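Local coordinates for hypothetical conserved protein, GK1056 (Geobacillus kaustophilus, PDB 2QYH) that is of unknown function but probably acts as a magnesium-dependent phosphatase of the haloacid dehalogenase superfamily, at residues 109-114 / 128-133; 100-105 / 145-150; 23-28 / 245-250. One frame throughout, in Å; residues are numbered along the deposited sequence.

Contact 1: 109-114 / 128-133. With GOL (glycerol), chain S.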
loop_
_atom_site.group_PDB
_atom_site.type_symbol
_atom_site.label_atom_id
_atom_site.label_comp_id
_atom_site.label_asym_id
_atom_site.label_seq_id
_atom_site.Cartn_x
_atom_site.Cartn_y
_atom_site.Cartn_z
HETATM N N MSE D 109 13.376 1.230 -5.377
HETATM C CA MSE D 109 13.592 1.945 -6.611
HETATM C C MSE D 109 14.697 2.998 -6.412
HETATM O O MSE D 109 14.788 3.614 -5.347
HETATM C CB MSE D 109 12.268 2.601 -6.946
HETATM C CG MSE D 109 12.071 3.051 -8.337
HETATM SE SE MSE D 109 10.298 3.765 -8.382
HETATM C CE MSE D 109 9.612 2.732 -9.842
ATOM N N ARG D 110 15.526 3.197 -7.435
ATOM C CA ARG D 110 16.614 4.174 -7.368
ATOM C C ARG D 110 16.785 4.972 -8.660
ATOM O O ARG D 110 16.647 4.439 -9.763
ATOM C CB ARG D 110 17.935 3.479 -7.022
ATOM C CG ARG D 110 17.997 2.929 -5.612
ATOM C CD ARG D 110 17.925 4.051 -4.590
ATOM N NE ARG D 110 17.982 3.567 -3.211
ATOM C CZ ARG D 110 16.918 3.350 -2.442
ATOM N NH1 ARG D 110 15.694 3.571 -2.912
ATOM N NH2 ARG D 110 17.080 2.921 -1.195
ATOM N N ALA D 111 17.092 6.258 -8.507
ATOM C CA ALA D 111 17.292 7.153 -9.643
ATOM C C ALA D 111 18.779 7.406 -9.887
ATOM O O ALA D 111 19.567 7.492 -8.940
ATOM C CB ALA D 111 16.578 8.468 -9.394
ATOM N N SER D 112 19.154 7.523 -11.160
ATOM C CA SER D 112 20.547 7.763 -11.539
ATOM C C SER D 112 20.969 9.220 -11.330
ATOM O O SER D 112 22.144 9.502 -11.122
ATOM C CB SER D 112 20.774 7.358 -13.002
ATOM O OG SER D 112 19.932 8.079 -13.888
ATOM N N ILE D 113 20.003 10.134 -11.379
ATOM C CA ILE D 113 20.255 11.564 -11.194
ATOM C C ILE D 113 19.306 12.128 -10.130
ATOM O O ILE D 113 18.121 11.791 -10.113
ATOM C CB ILE D 113 20.022 12.347 -12.512
ATOM C CG1 ILE D 113 20.915 11.785 -13.620
ATOM C CG2 ILE D 113 20.306 13.823 -12.300
ATOM C CD1 ILE D 113 20.713 12.441 -14.976
ATOM N N GLY D 114 19.829 12.990 -9.258
ATOM C CA GLY D 114 19.015 13.589 -8.212
ATOM C C GLY D 114 18.279 14.869 -8.596
ATOM O O GLY D 114 18.724 15.616 -9.466
ATOM N N PHE D 128 4.236 8.756 -6.512
ATOM C CA PHE D 128 5.491 8.468 -5.835
ATOM C C PHE D 128 6.415 9.668 -5.742
ATOM O O PHE D 128 6.405 10.561 -6.600
ATOM C CB PHE D 128 6.220 7.317 -6.525
ATOM C CG PHE D 128 5.805 5.973 -6.043
ATOM C CD1 PHE D 128 4.741 5.308 -6.634
ATOM C CD2 PHE D 128 6.477 5.375 -4.980
ATOM C CE1 PHE D 128 4.344 4.058 -6.177
ATOM C CE2 PHE D 128 6.088 4.126 -4.511
ATOM C CZ PHE D 128 5.018 3.466 -5.111
ATOM N N ALA D 129 7.204 9.694 -4.683
ATOM C CA ALA D 129 8.148 10.765 -4.486
ATOM C C ALA D 129 9.389 10.426 -5.310
ATOM O O ALA D 129 9.543 9.289 -5.769
ATOM C CB ALA D 129 8.492 10.859 -2.996
ATOM N N HIS D 130 10.245 11.413 -5.533
ATOM C CA HIS D 130 11.456 11.183 -6.305
ATOM C C HIS D 130 12.263 10.070 -5.619
ATOM O O HIS D 130 12.542 10.124 -4.415
ATOM C CB HIS D 130 12.248 12.496 -6.427
ATOM C CG HIS D 130 13.325 12.469 -7.468
ATOM N ND1 HIS D 130 14.434 11.656 -7.364
ATOM C CD2 HIS D 130 13.488 13.183 -8.607
ATOM C CE1 HIS D 130 15.234 11.874 -8.394
ATOM N NE2 HIS D 130 14.681 12.797 -9.162
ATOM N N PRO D 131 12.611 9.014 -6.376
ATOM C CA PRO D 131 13.374 7.940 -5.747
ATOM C C PRO D 131 14.713 8.403 -5.181
ATOM O O PRO D 131 15.287 9.400 -5.638
ATOM C CB PRO D 131 13.526 6.929 -6.885
ATOM C CG PRO D 131 12.226 7.083 -7.622
ATOM C CD PRO D 131 12.199 8.609 -7.731
ATOM N N PRO D 132 15.217 7.703 -4.153
ATOM C CA PRO D 132 16.505 8.110 -3.590
ATOM C C PRO D 132 17.524 7.988 -4.718
ATOM O O PRO D 132 17.314 7.214 -5.652
ATOM C CB PRO D 132 16.741 7.085 -2.484
ATOM C CG PRO D 132 15.344 6.721 -2.054
ATOM C CD PRO D 132 14.622 6.599 -3.374
ATOM N N VAL D 133 18.624 8.731 -4.637
ATOM C CA VAL D 133 19.632 8.691 -5.693
ATOM C C VAL D 133 20.736 7.656 -5.482
ATOM O O VAL D 133 21.272 7.517 -4.383
ATOM C CB VAL D 133 20.293 10.076 -5.878
ATOM C CG1 VAL D 133 21.184 10.075 -7.119
ATOM C CG2 VAL D 133 19.225 11.143 -5.993
HETATM C C1 GOL S . 9.894 6.513 -3.604
HETATM O O1 GOL S . 10.400 6.964 -4.861
HETATM C C2 GOL S . 10.844 5.480 -2.990
HETATM O O2 GOL S . 10.351 5.098 -1.701
HETATM C C3 GOL S . 10.960 4.238 -3.870
HETATM O O3 GOL S . 11.898 3.341 -3.270
#

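Contact 2: 100-105 / 145-150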
loop_
_atom_site.group_PDB
_atom_site.type_symbol
_atom_site.label_atom_id
_atom_site.label_comp_id
_atom_site.label_asym_id
_atom_site.label_seq_id
_atom_site.Cartn_x
_atom_site.Cartn_y
_atom_site.Cartn_z
ATOM N N PRO D 100 18.023 10.668 -17.498
ATOM C CA PRO D 100 18.272 9.800 -16.345
ATOM C C PRO D 100 17.432 8.535 -16.429
ATOM O O PRO D 100 16.531 8.415 -17.274
ATOM C CB PRO D 100 17.860 10.676 -15.174
ATOM C CG PRO D 100 16.636 11.365 -15.730
ATOM C CD PRO D 100 17.051 11.728 -17.165
ATOM N N LEU D 101 17.747 7.590 -15.551
ATOM C CA LEU D 101 17.010 6.339 -15.468
ATOM C C LEU D 101 16.687 6.071 -14.018
ATOM O O LEU D 101 17.249 6.692 -13.117
ATOM C CB LEU D 101 17.830 5.157 -15.982
ATOM C CG LEU D 101 18.181 5.030 -17.456
ATOM C CD1 LEU D 101 19.086 6.173 -17.883
ATOM C CD2 LEU D 101 18.877 3.700 -17.657
ATOM N N VAL D 102 15.765 5.146 -13.800
ATOM C CA VAL D 102 15.408 4.739 -12.456
ATOM C C VAL D 102 15.489 3.225 -12.503
ATOM O O VAL D 102 14.926 2.599 -13.400
ATOM C CB VAL D 102 13.987 5.207 -12.060
ATOM C CG1 VAL D 102 13.489 4.421 -10.852
ATOM C CG2 VAL D 102 14.018 6.698 -11.718
ATOM N N PHE D 103 16.234 2.657 -11.560
ATOM C CA PHE D 103 16.418 1.212 -11.468
ATOM C C PHE D 103 15.439 0.642 -10.452
ATOM O O PHE D 103 15.351 1.132 -9.327
ATOM C CB PHE D 103 17.849 0.904 -11.043
ATOM C CG PHE D 103 18.869 1.668 -11.815
ATOM C CD1 PHE D 103 19.058 1.426 -13.172
ATOM C CD2 PHE D 103 19.614 2.671 -11.199
ATOM C CE1 PHE D 103 19.976 2.177 -13.910
ATOM C CE2 PHE D 103 20.533 3.428 -11.922
ATOM C CZ PHE D 103 20.714 3.181 -13.284
HETATM N N MSE D 104 14.715 -0.399 -10.861
HETATM C CA MSE D 104 13.708 -1.041 -10.019
HETATM C C MSE D 104 13.939 -2.525 -9.744
HETATM O O MSE D 104 14.252 -3.299 -10.652
HETATM C CB MSE D 104 12.339 -0.910 -10.672
HETATM C CG MSE D 104 11.960 0.483 -11.080
HETATM SE SE MSE D 104 10.464 0.428 -12.301
HETATM C CE MSE D 104 9.062 -0.044 -11.061
ATOM N N ASP D 105 13.801 -2.919 -8.481
ATOM C CA ASP D 105 13.903 -4.326 -8.122
ATOM C C ASP D 105 12.637 -4.631 -7.328
ATOM O O ASP D 105 11.728 -3.810 -7.294
ATOM C CB ASP D 105 15.189 -4.646 -7.336
ATOM C CG ASP D 105 15.228 -4.029 -5.955
ATOM O OD1 ASP D 105 14.229 -3.429 -5.509
ATOM O OD2 ASP D 105 16.288 -4.166 -5.306
ATOM N N GLN D 145 13.438 -4.180 -14.025
ATOM C CA GLN D 145 12.844 -3.233 -14.944
ATOM C C GLN D 145 13.440 -1.876 -14.621
ATOM O O GLN D 145 13.882 -1.637 -13.494
ATOM C CB GLN D 145 11.327 -3.226 -14.747
ATOM C CG GLN D 145 10.544 -2.419 -15.749
ATOM C CD GLN D 145 9.052 -2.684 -15.645
ATOM O OE1 GLN D 145 8.601 -3.822 -15.818
ATOM N NE2 GLN D 145 8.277 -1.636 -15.360
ATOM N N ALA D 146 13.474 -0.992 -15.608
ATOM C CA ALA D 146 14.032 0.329 -15.387
ATOM C C ALA D 146 13.168 1.365 -16.068
ATOM O O ALA D 146 12.251 1.029 -16.823
ATOM C CB ALA D 146 15.466 0.395 -15.917
ATOM N N LEU D 147 13.466 2.627 -15.784
ATOM C CA LEU D 147 12.732 3.738 -16.360
ATOM C C LEU D 147 13.710 4.694 -17.017
ATOM O O LEU D 147 14.712 5.084 -16.412
ATOM C CB LEU D 147 11.950 4.469 -15.271
ATOM C CG LEU D 147 10.768 3.733 -14.641
ATOM C CD1 LEU D 147 10.339 4.456 -13.381
ATOM C CD2 LEU D 147 9.614 3.654 -15.636
ATOM N N LEU D 148 13.425 5.049 -18.265
ATOM C CA LEU D 148 14.262 5.983 -19.006
ATOM C C LEU D 148 13.470 7.265 -19.119
ATOM O O LEU D 148 12.309 7.248 -19.535
ATOM C CB LEU D 148 14.566 5.453 -20.407
ATOM C CG LEU D 148 15.363 6.397 -21.314
ATOM C CD1 LEU D 148 16.749 6.627 -20.732
ATOM C CD2 LEU D 148 15.472 5.795 -22.697
ATOM N N PHE D 149 14.084 8.378 -18.743
ATOM C CA PHE D 149 13.384 9.642 -18.818
ATOM C C PHE D 149 13.841 10.502 -19.984
ATOM O O PHE D 149 14.909 11.118 -19.952
ATOM C CB PHE D 149 13.517 10.390 -17.497
ATOM C CG PHE D 149 12.941 9.640 -16.335
ATOM C CD1 PHE D 149 13.671 8.637 -15.709
ATOM C CD2 PHE D 149 11.642 9.897 -15.901
ATOM C CE1 PHE D 149 13.118 7.897 -14.670
ATOM C CE2 PHE D 149 11.081 9.164 -14.866
ATOM C CZ PHE D 149 11.820 8.160 -14.248
ATOM N N CYS D 150 13.009 10.510 -21.022
ATOM C CA CYS D 150 13.247 11.270 -22.233
ATOM C C CYS D 150 11.912 11.311 -22.962
ATOM O O CYS D 150 11.013 10.513 -22.668
ATOM C CB CYS D 150 14.292 10.581 -23.115
ATOM S SG CYS D 150 13.660 9.181 -24.065
#

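Contact 3: 23-28 / 245-250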
loop_
_atom_site.group_PDB
_atom_site.type_symbol
_atom_site.label_atom_id
_atom_site.label_comp_id
_atom_site.label_asym_id
_atom_site.label_seq_id
_atom_site.Cartn_x
_atom_site.Cartn_y
_atom_site.Cartn_z
ATOM N N LEU D 23 -16.593 -4.253 -2.248
ATOM C CA LEU D 23 -16.849 -5.249 -1.213
ATOM C C LEU D 23 -17.048 -6.658 -1.797
ATOM O O LEU D 23 -16.539 -7.646 -1.252
ATOM C CB LEU D 23 -18.096 -4.850 -0.416
ATOM C CG LEU D 23 -17.984 -4.187 0.967
ATOM C CD1 LEU D 23 -16.762 -3.298 1.084
ATOM C CD2 LEU D 23 -19.253 -3.395 1.207
ATOM N N SER D 24 -17.775 -6.751 -2.907
ATOM C CA SER D 24 -18.041 -8.048 -3.529
ATOM C C SER D 24 -16.810 -8.710 -4.150
ATOM O O SER D 24 -16.812 -9.917 -4.398
ATOM C CB SER D 24 -19.155 -7.928 -4.579
ATOM O OG SER D 24 -18.774 -7.083 -5.646
ATOM N N THR D 25 -15.768 -7.923 -4.408
ATOM C CA THR D 25 -14.534 -8.469 -4.970
ATOM C C THR D 25 -13.803 -9.177 -3.828
ATOM O O THR D 25 -13.144 -10.201 -4.035
ATOM C CB THR D 25 -13.642 -7.357 -5.579
ATOM O OG1 THR D 25 -14.272 -6.839 -6.757
ATOM C CG2 THR D 25 -12.273 -7.898 -5.956
ATOM N N ILE D 26 -13.932 -8.626 -2.621
ATOM C CA ILE D 26 -13.328 -9.228 -1.440
ATOM C C ILE D 26 -14.019 -10.572 -1.206
ATOM O O ILE D 26 -13.363 -11.560 -0.879
ATOM C CB ILE D 26 -13.497 -8.327 -0.189
ATOM C CG1 ILE D 26 -12.597 -7.091 -0.317
ATOM C CG2 ILE D 26 -13.176 -9.109 1.088
ATOM C CD1 ILE D 26 -12.648 -6.171 0.879
ATOM N N GLU D 27 -15.343 -10.610 -1.381
ATOM C CA GLU D 27 -16.101 -11.854 -1.218
ATOM C C GLU D 27 -15.670 -12.825 -2.315
ATOM O O GLU D 27 -15.421 -14.005 -2.056
ATOM C CB GLU D 27 -17.602 -11.612 -1.368
ATOM C CG GLU D 27 -18.471 -12.024 -0.182
ATOM C CD GLU D 27 -18.091 -13.357 0.452
ATOM O OE1 GLU D 27 -17.174 -13.376 1.301
ATOM O OE2 GLU D 27 -18.714 -14.386 0.109
ATOM N N ALA D 28 -15.605 -12.312 -3.544
ATOM C CA ALA D 28 -15.210 -13.108 -4.691
ATOM C C ALA D 28 -13.907 -13.861 -4.412
ATOM O O ALA D 28 -13.865 -15.093 -4.491
ATOM C CB ALA D 28 -15.045 -12.203 -5.912
ATOM N N GLU D 245 -20.233 -4.918 -9.421
ATOM C CA GLU D 245 -19.927 -6.280 -9.008
ATOM C C GLU D 245 -19.422 -7.083 -10.204
ATOM O O GLU D 245 -19.663 -8.289 -10.309
ATOM C CB GLU D 245 -21.168 -6.946 -8.414
ATOM C CG GLU D 245 -21.865 -6.115 -7.352
ATOM C CD GLU D 245 -22.720 -6.967 -6.435
ATOM O OE1 GLU D 245 -23.294 -7.965 -6.923
ATOM O OE2 GLU D 245 -22.824 -6.642 -5.231
ATOM N N GLY D 246 -18.713 -6.399 -11.100
ATOM C CA GLY D 246 -18.183 -7.042 -12.289
ATOM C C GLY D 246 -17.453 -8.350 -12.044
ATOM O O GLY D 246 -17.747 -9.368 -12.678
ATOM N N ILE D 247 -16.498 -8.335 -11.119
ATOM C CA ILE D 247 -15.739 -9.536 -10.823
ATOM C C ILE D 247 -16.571 -10.649 -10.199
ATOM O O ILE D 247 -16.482 -11.797 -10.625
ATOM C CB ILE D 247 -14.543 -9.204 -9.940
ATOM C CG1 ILE D 247 -13.517 -8.463 -10.798
ATOM C CG2 ILE D 247 -13.955 -10.478 -9.337
ATOM C CD1 ILE D 247 -12.284 -8.064 -10.079
ATOM N N TRP D 248 -17.384 -10.311 -9.203
ATOM C CA TRP D 248 -18.232 -11.300 -8.553
ATOM C C TRP D 248 -19.187 -11.935 -9.560
ATOM O O TRP D 248 -19.307 -13.159 -9.641
ATOM C CB TRP D 248 -19.035 -10.644 -7.426
ATOM C CG TRP D 248 -20.109 -11.525 -6.869
ATOM C CD1 TRP D 248 -21.411 -11.587 -7.276
ATOM C CD2 TRP D 248 -19.967 -12.506 -5.837
ATOM N NE1 TRP D 248 -22.089 -12.546 -6.564
ATOM C CE2 TRP D 248 -21.224 -13.127 -5.671
ATOM C CE3 TRP D 248 -18.896 -12.924 -5.037
ATOM C CZ2 TRP D 248 -21.445 -14.146 -4.739
ATOM C CZ3 TRP D 248 -19.114 -13.938 -4.107
ATOM C CH2 TRP D 248 -20.381 -14.536 -3.967
ATOM N N TYR D 249 -19.864 -11.086 -10.325
ATOM C CA TYR D 249 -20.814 -11.544 -11.325
ATOM C C TYR D 249 -20.137 -12.454 -12.341
ATOM O O TYR D 249 -20.631 -13.543 -12.645
ATOM C CB TYR D 249 -21.442 -10.345 -12.040
ATOM C CG TYR D 249 -22.442 -10.734 -13.100
ATOM C CD1 TYR D 249 -22.099 -10.722 -14.454
ATOM C CD2 TYR D 249 -23.723 -11.152 -12.746
ATOM C CE1 TYR D 249 -23.013 -11.119 -15.430
ATOM C CE2 TYR D 249 -24.642 -11.550 -13.711
ATOM C CZ TYR D 249 -24.284 -11.532 -15.048
ATOM O OH TYR D 249 -25.202 -11.924 -15.989
ATOM N N GLY D 250 -19.003 -12.000 -12.862
ATOM C CA GLY D 250 -18.280 -12.785 -13.843
ATOM C C GLY D 250 -17.914 -14.158 -13.318
ATOM O O GLY D 250 -18.177 -15.169 -13.968
HETATM O O HOH W 1 -17.152 -7.791 -7.725
#

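Contact 1: 109-114 / 128-133
R110 and P132 meet at the edge of the antiparallel sheet that probably forms the C2-type cap of this haloacid dehalogenase-like protein. Strand 109-111 is the outermost strand here, and the chain after helix 117-124 comes back to it as residues 128-133. A single bridge, A111 with V133, ties the backbones. Its direct bond runs from A111 N to P132 O (3.0 Å) and is nearly straight, 175° at the hydrogen. Proline suits this place because it holds an extended course and still offers its carbonyl.

The R110 side chain follows the proline ring. CB stays 4.0 Å from P132 O, and a turn at chi2 (-64°) folds the chain back so that CD comes beside the same oxygen. NE and CZ then lie over P132 CB, which sits under one guanidinium face, offset toward its rim. At the tip, NH1 reaches P132 CG and CD and donates to the carbonyl of its own neighbour, M109 O (2.6 Å), while O3 of a bound glycerol lies near the guanidinium plane. The flat end of the arginine thus packs on the proline ring while its NH1 also bonds to a carbonyl.

On the buried side, the selenium of M109 rests against P131 CG at 3.9 Å, the two side chains running the same way, and A111 CB adds a small methyl beside P131 CB. The glycerol bridges the segments: its O1 donates to A129 O, and M109 N makes a weak bond to O3. It also binds K55 O of the second subunit.

H130 is held at both nitrogens. NE2 pairs with H116 N, and ND1 donates to a lone pair of P131 O (3.0 Å), presenting CE1, at the ring edge, to I113 O at 3.4 Å.

Contact 2: 100-105 / 145-150
V102 and L147 face each other as an antiparallel hydrogen-bonded pair, V102 CB 3.9 Å from L147 CB, in the middle of the five-stranded sheet of the probable cap domain. Strands 101-104 and 145-148 run at 167° to each other, with axes 4.5 Å apart. L147 N donates to V102 O (2.8 Å), and M104 N to Q145 O (3.0 Å). Beyond the strand end, F149 N still reaches P100 O (2.9 Å), so the ladder outlasts the regular pairing.

The closely packed face carries V102, M104, Q145 and L147, joined by F149 at one end. With V102 CG1 anti to the backbone N (chi1 163°), CG2 is left to press on CE1 of the F149 ring, while CG1 lies beside L147 CD1. Beta-branched valine fits an extended strand and fills both directions at once. M104 brings its selenium across to L147 CG at 4.1 Å. At the other end of the row, the F149 side chain crosses P100 at about a right angle, P100 CG 3.7 Å from F149 CB, and its ring turns an edge to P100 O.

The opposite face, with L101, F103, A146 and L148, is looser, though buried as well. Here CD1 of L101 meets CD1 of L148 at 3.7 Å, methyl against methyl. Small A146 offers F103 little to pack on, and that ring meets Y138 instead.

Both strands have further partners. Strand 109-111 pairs with strand 101-104 on its other side, through F103 and R110, and strand 174-179 takes up A146 and L148 through V177 and T175. Over the face of V102 and L147 lies helix 117-124, where I119 touches P100 and F149, and M123 touches L147.

Contact 3: 23-28 / 245-250
W248 packs against S24, E27 and A28 where helix 23-34 meets the last helix, 246-253, in the core domain of the haloacid dehalogenase-like fold. The axes of the two short segments lie 8.2 Å apart, inclined at 40°.

Van der Waals contact of W248 and I247 makes up much of the interface. With CG anti to the backbone N (chi1 170°), the indole swings onto the first helix: CE3 comes 4.0 Å from A28 CB, CZ3 meets E27 CB, and the benzo edge faces A28 N. That amide is already engaged, donating to S24 O within its helix. The small A28 lets the large ring come close, and its CB also touches I247 CG2 at 4.0 Å. I247 reaches past T25 to T13, part of the probable DxDx(T/V) motif.

Polar contact goes through a water. W248 N, one of the first-turn amides that have no acceptor within the helix, donates to it (2.9 Å). The water in turn donates to T25 OG1 and is paired with S24 OG at 2.7 Å. S24 OG also binds a glycerol and lies 3.7 Å from CG of E245, the N-cap residue of helix 246-253. E27, by contrast, turns its carboxylate to R30 of its own helix.

Short hydroxyl side chains thus serve as water ligands at the helix start, so polar groups between the helices are bonded without a direct bond joining them.

In the fold
Contacts 1 and 2 both reach one antiparallel sheet and touch through the neighbouring strands 101-104 and 109-111; their centres are 9 Å apart. Contact 2 is its buried interior, with a regular backbone ladder and apolar side chains. Contact 1 is the partly exposed margin, where prolines, an arginine, a histidine and a glycerol take over and a single bridge remains. Contact 3 lies on the other side of the chain's centre, its centre about 37 Å from that of contact 1, and joins two helices by side chains and a water. Contacts 1 and 3 both reach the second subunit; contact 2 touches no other chain.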